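Local coordinates for BILBO1_N domain-containing protein (Trypanosoma brucei equiperdum, PDB 7A1I), which is of unestablished function but carries a BILBO1-type, ubiquitin-like N-terminal domain, consistent with a part in the flagellar pocket collar, at residues D13-K18 against K50-A55; I6-A11 against S33-Y38. One frame throughout, in Å; residues are numbered along the deposited sequence.

Interaction 1 of 2, residues D13-K18 against K50-A55; sequences DCDGEK and KGISRA
A salt bridge at the surface, with an apolar contact beside it, joins Asp15 and Cys14 of the hairpin turn between strands 6-14 and 17-25 to Arg54 and Ile52 of the loop after helix 32-50. The bridge rests on one carboxylate oxygen: Arg54 NH2 gives Asp15 OD1 a nearly straight bond (2.7 Å, 169°), met close to the C-O axis and in the plane of the guanidinium, while NH1 adds a weak second bond to the same OD1 at 3.3 Å. The carboxylate and guanidinium planes are 32° apart. Arg54 spans the gap with a chain extended from CG to NE, and Ile52 CG2 lies above one face of its guanidinium, displaced toward the rim. The turn, type I' from Cys14 to Glu17, closes the first β-hairpin of a fold consistent with the ubiquitin-like family, and an Asx motif braces it, Asp13 OD2 accepting from Gly16 N (3.2 Å). Asp13 OD1 meanwhile takes a salt bridge from Lys18 NZ, which also pairs with Asp95. Across the gap, a Schellman motif at Gly51 ends the helix, after which Ile52 points to the hairpin, its CD1 3.5 Å from Cys14 SG; both side chains also touch Phe47 of the helix. One water accepts from Asp15 N, and a second donates to Asp15 OD2 (2.7 Å).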
loop_
_atom_site.group_PDB
_atom_site.type_symbol
_atom_site.label_atom_id
_atom_site.label_comp_id
_atom_site.label_asym_id
_atom_site.label_seq_id
_atom_site.Cartn_x
_atom_site.Cartn_y
_atom_site.Cartn_z
ATOM N N ASP A 13 0.304 -5.998 -5.187
ATOM C CA ASP A 13 0.408 -6.736 -6.441
ATOM C C ASP A 13 -0.957 -6.905 -7.100
ATOM O O ASP A 13 -1.935 -7.277 -6.452
ATOM C CB ASP A 13 1.038 -8.106 -6.184
ATOM C CG ASP A 13 1.295 -8.891 -7.463
ATOM O OD1 ASP A 13 2.425 -8.808 -7.994
ATOM O OD2 ASP A 13 0.376 -9.612 -7.922
ATOM N N CYS A 14 -1.017 -6.659 -8.404
ATOM C CA CYS A 14 -2.229 -6.850 -9.195
ATOM C C CYS A 14 -1.832 -7.634 -10.442
ATOM O O CYS A 14 -1.236 -7.084 -11.380
ATOM C CB CYS A 14 -2.887 -5.520 -9.535
ATOM S SG CYS A 14 -4.462 -5.710 -10.397
ATOM N N ASP A 15 -2.124 -8.936 -10.402
ATOM C CA ASP A 15 -1.878 -9.871 -11.498
ATOM C C ASP A 15 -0.444 -9.786 -12.009
ATOM O O ASP A 15 -0.182 -9.843 -13.214
ATOM C CB ASP A 15 -2.881 -9.643 -12.624
ATOM C CG ASP A 15 -4.210 -10.323 -12.354
ATOM O OD1 ASP A 15 -4.347 -10.937 -11.272
ATOM O OD2 ASP A 15 -5.117 -10.243 -13.210
ATOM N N GLY A 16 0.497 -9.671 -11.073
ATOM C CA GLY A 16 1.911 -9.647 -11.377
ATOM C C GLY A 16 2.529 -8.266 -11.446
ATOM O O GLY A 16 3.749 -8.147 -11.300
ATOM N N GLU A 17 1.729 -7.225 -11.655
ATOM C CA GLU A 17 2.216 -5.852 -11.742
ATOM C C GLU A 17 2.020 -5.126 -10.413
ATOM O O GLU A 17 1.065 -5.385 -9.685
ATOM C CB GLU A 17 1.496 -5.095 -12.859
ATOM C CG GLU A 17 1.718 -5.679 -14.253
ATOM C CD GLU A 17 0.918 -4.945 -15.316
ATOM O OE1 GLU A 17 0.933 -3.694 -15.314
ATOM O OE2 GLU A 17 0.256 -5.619 -16.137
ATOM N N LYS A 18 2.928 -4.223 -10.076
ATOM C CA LYS A 18 2.778 -3.477 -8.826
ATOM C C LYS A 18 1.951 -2.215 -9.058
ATOM O O LYS A 18 2.168 -1.500 -10.042
ATOM C CB LYS A 18 4.133 -3.124 -8.210
ATOM C CG LYS A 18 5.086 -4.308 -8.117
ATOM C CD LYS A 18 4.497 -5.455 -7.309
ATOM C CE LYS A 18 5.372 -6.703 -7.442
ATOM N NZ LYS A 18 4.886 -7.853 -6.620
ATOM N N LYS A 50 -10.387 -2.826 -13.090
ATOM C CA LYS A 50 -9.566 -3.599 -14.018
ATOM C C LYS A 50 -10.232 -4.892 -14.471
ATOM O O LYS A 50 -9.676 -5.591 -15.324
ATOM C CB LYS A 50 -8.210 -3.909 -13.365
ATOM C CG LYS A 50 -7.379 -2.670 -13.086
ATOM C CD LYS A 50 -7.200 -1.874 -14.383
ATOM C CE LYS A 50 -7.217 -0.366 -14.131
ATOM N NZ LYS A 50 -6.962 0.414 -15.378
ATOM N N GLY A 51 -11.423 -5.200 -13.963
ATOM C CA GLY A 51 -12.142 -6.402 -14.328
ATOM C C GLY A 51 -11.786 -7.624 -13.517
ATOM O O GLY A 51 -12.151 -8.739 -13.904
ATOM N N ILE A 52 -11.111 -7.455 -12.401
ATOM C CA ILE A 52 -10.740 -8.572 -11.544
ATOM C C ILE A 52 -11.908 -8.862 -10.617
ATOM O O ILE A 52 -12.445 -7.953 -9.975
ATOM C CB ILE A 52 -9.463 -8.248 -10.758
ATOM C CG1 ILE A 52 -8.296 -8.143 -11.726
ATOM C CG2 ILE A 52 -9.185 -9.316 -9.705
ATOM C CD1 ILE A 52 -7.543 -6.851 -11.610
ATOM N N SER A 53 -12.333 -10.124 -10.583
ATOM C CA SER A 53 -13.511 -10.512 -9.817
ATOM C C SER A 53 -13.199 -10.850 -8.363
ATOM O O SER A 53 -14.080 -10.719 -7.504
ATOM C CB SER A 53 -14.194 -11.707 -10.483
ATOM O OG SER A 53 -13.222 -12.640 -10.915
ATOM N N ARG A 54 -11.985 -11.307 -8.064
ATOM C CA ARG A 54 -11.658 -11.667 -6.690
ATOM C C ARG A 54 -11.507 -10.417 -5.827
ATOM O O ARG A 54 -11.160 -9.335 -6.306
ATOM C CB ARG A 54 -10.383 -12.504 -6.631
ATOM C CG ARG A 54 -9.118 -11.731 -6.902
ATOM C CD ARG A 54 -7.905 -12.656 -6.971
ATOM N NE ARG A 54 -6.690 -11.907 -7.283
ATOM C CZ ARG A 54 -6.233 -11.724 -8.517
ATOM N NH1 ARG A 54 -6.887 -12.240 -9.550
ATOM N NH2 ARG A 54 -5.125 -11.019 -8.717
ATOM N N ALA A 55 -11.785 -10.576 -4.544
ATOM C CA ALA A 55 -11.682 -9.469 -3.606
ATOM C C ALA A 55 -10.229 -9.218 -3.212
ATOM O O ALA A 55 -9.389 -10.121 -3.248
ATOM C CB ALA A 55 -12.513 -9.754 -2.355
HETATM O O HOH W 1 -2.040 -10.358 -7.841
HETATM O O HOH W 2 -7.264 -11.917 -12.907
#

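Interaction 2 of 2, residues I6-A11 against S33-Y38; sequences ISICVA and SRLLNY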
loop_
_atom_site.group_PDB
_atom_site.type_symbol
_atom_site.label_atom_id
_atom_site.label_comp_id
_atom_site.label_asym_id
_atom_site.label_seq_id
_atom_site.Cartn_x
_atom_site.Cartn_y
_atom_site.Cartn_z
ATOM N N ILE A 6 0.299 14.987 5.375
ATOM C CA ILE A 6 1.181 13.826 5.379
ATOM C C ILE A 6 0.797 12.926 4.211
ATOM O O ILE A 6 -0.376 12.567 4.059
ATOM C CB ILE A 6 1.102 13.073 6.719
ATOM C CG1 ILE A 6 1.730 13.912 7.832
ATOM C CG2 ILE A 6 1.795 11.726 6.629
ATOM C CD1 ILE A 6 1.634 13.279 9.211
ATOM N N SER A 7 1.772 12.578 3.375
ATOM C CA SER A 7 1.528 11.733 2.209
ATOM C C SER A 7 2.045 10.315 2.459
ATOM O O SER A 7 3.250 10.113 2.637
ATOM C CB SER A 7 2.191 12.341 0.972
ATOM O OG SER A 7 2.413 11.362 -0.028
ATOM N N ILE A 8 1.149 9.331 2.428
ATOM C CA ILE A 8 1.528 7.927 2.555
ATOM C C ILE A 8 1.198 7.230 1.236
ATOM O O ILE A 8 0.076 7.350 0.730
ATOM C CB ILE A 8 0.796 7.226 3.714
ATOM C CG1 ILE A 8 0.894 8.018 5.036
ATOM C CG2 ILE A 8 1.319 5.791 3.870
ATOM C CD1 ILE A 8 2.228 7.914 5.737
ATOM N N CYS A 9 2.172 6.520 0.669
ATOM C CA CYS A 9 1.929 5.670 -0.486
ATOM C C CYS A 9 1.782 4.224 -0.040
ATOM O O CYS A 9 2.436 3.782 0.913
ATOM C CB CYS A 9 3.047 5.763 -1.520
ATOM S SG CYS A 9 3.212 7.360 -2.303
ATOM N N VAL A 10 0.900 3.505 -0.727
ATOM C CA VAL A 10 0.541 2.130 -0.411
ATOM C C VAL A 10 0.549 1.353 -1.715
ATOM O O VAL A 10 -0.115 1.759 -2.676
ATOM C CB VAL A 10 -0.835 2.033 0.249
ATOM C CG1 VAL A 10 -1.128 0.598 0.622
ATOM C CG2 VAL A 10 -0.872 2.945 1.512
ATOM N N ALA A 11 1.335 0.276 -1.776
ATOM C CA ALA A 11 1.433 -0.491 -3.023
ATOM C C ALA A 11 1.059 -1.941 -2.747
ATOM O O ALA A 11 1.010 -2.379 -1.589
ATOM C CB ALA A 11 2.836 -0.396 -3.645
ATOM N N SER A 33 -4.602 1.257 11.294
ATOM C CA SER A 33 -5.846 0.577 10.957
ATOM C C SER A 33 -6.666 1.379 9.952
ATOM O O SER A 33 -7.249 0.807 9.019
ATOM C CB SER A 33 -6.657 0.308 12.211
ATOM O OG SER A 33 -7.219 1.516 12.679
ATOM N N ARG A 34 -6.696 2.706 10.112
ATOM C CA ARG A 34 -7.392 3.554 9.149
ATOM C C ARG A 34 -6.758 3.459 7.768
ATOM O O ARG A 34 -7.463 3.356 6.757
ATOM C CB ARG A 34 -7.382 5.004 9.630
ATOM C CG ARG A 34 -8.393 5.886 8.896
ATOM C CD ARG A 34 -9.820 5.605 9.371
ATOM N NE ARG A 34 -10.002 5.992 10.769
ATOM C CZ ARG A 34 -11.083 5.719 11.493
ATOM N NH1 ARG A 34 -12.095 5.048 10.959
ATOM N NH2 ARG A 34 -11.146 6.112 12.760
ATOM N N LEU A 35 -5.429 3.530 7.707
ATOM C CA LEU A 35 -4.724 3.397 6.438
ATOM C C LEU A 35 -5.029 2.061 5.767
ATOM O O LEU A 35 -5.181 1.986 4.534
ATOM C CB LEU A 35 -3.222 3.559 6.677
ATOM C CG LEU A 35 -2.369 3.281 5.441
ATOM C CD1 LEU A 35 -2.555 4.408 4.409
ATOM C CD2 LEU A 35 -0.927 3.152 5.874
ATOM N N LEU A 36 -5.126 0.992 6.554
ATOM C CA LEU A 36 -5.431 -0.319 5.986
ATOM C C LEU A 36 -6.864 -0.398 5.465
ATOM O O LEU A 36 -7.113 -1.015 4.418
ATOM C CB LEU A 36 -5.164 -1.418 7.021
ATOM C CG LEU A 36 -3.680 -1.636 7.356
ATOM C CD1 LEU A 36 -3.505 -2.709 8.431
ATOM C CD2 LEU A 36 -2.819 -1.942 6.125
ATOM N N ASN A 37 -7.819 0.208 6.174
ATOM C CA ASN A 37 -9.206 0.212 5.697
ATOM C C ASN A 37 -9.355 1.040 4.417
ATOM O O ASN A 37 -10.045 0.618 3.476
ATOM C CB ASN A 37 -10.160 0.751 6.782
ATOM C CG ASN A 37 -10.228 -0.153 8.014
ATOM O OD1 ASN A 37 -9.940 -1.350 7.945
ATOM N ND2 ASN A 37 -10.596 0.422 9.145
ATOM N N TYR A 38 -8.733 2.229 4.369
ATOM C CA TYR A 38 -8.737 3.033 3.143
ATOM C C TYR A 38 -8.110 2.265 1.980
ATOM O O TYR A 38 -8.641 2.268 0.858
ATOM C CB TYR A 38 -7.981 4.348 3.358
ATOM C CG TYR A 38 -8.703 5.408 4.172
ATOM C CD1 TYR A 38 -8.055 6.579 4.539
ATOM C CD2 TYR A 38 -10.018 5.234 4.580
ATOM C CE1 TYR A 38 -8.701 7.558 5.282
ATOM C CE2 TYR A 38 -10.674 6.205 5.323
ATOM C CZ TYR A 38 -10.010 7.364 5.671
ATOM O OH TYR A 38 -10.659 8.325 6.411
#
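Leu35, on helix 32-50, pushes its branched end against Ile8 and Val10 of strand 6-14, and the contact between the two segments is wholly apolar. Ile8 and Val10, two apart on the strand, both turn their CB toward the helix, whereas Cys9 between them points away. Val10 CG2 and Leu35 CD1 meet tip to tip at 3.7 Å. The approach to Ile8 is slanted: its CG2 methyl sits near both ends of the leucine fork, 4.0 Å from Leu35 CD2 and 4.1 Å from Leu35 CD1. The leucine reaches both partners because its CG stands opposite the backbone N (chi1 173°), which carries the fork out toward the sheet. Further apolar packing surrounds this point, with Leu35 touching Leu80, and Val10 meeting Leu88 of strand 84-89 and Phe43 of the helix.

Hydrogen bonds stay within each element or run to its other neighbours. Within the helix, Asn37 N bonds to Ser33 O at 3.0 Å and Tyr38 N to Arg34 O at 2.9 Å, and Ser39 OG bonds to Leu35 O. The strand is paired on both edges, with 17-25 on one side and 84-89 on the other, and the helix lies across one face of that sheet, as in the β-grasp of ubiquitin-like domains. Without a polar bond to set its direction, the contact depends on the shapes of three methyl-bearing side chains and on their burial from water.

Both interactions join the first hairpin region to helix 32-50 or the loop that leaves it, and strand 6-14 serves both, with its middle in interaction 2 and its far end in interaction 1. Their centres lie about 19 Å apart, near opposite ends of the helix, and the segments alternate along the chain. Interaction 2 is core, its centre about 6 Å from that of the chain, and its three touching residues are all buried. The centre of interaction 1 is about 14 Å from it, where charged groups and waters join the apolar packing. Thus the early turns of the helix meet the sheet through hydrocarbon, while beyond its end the loop meets the turn through charge as well as hydrocarbon.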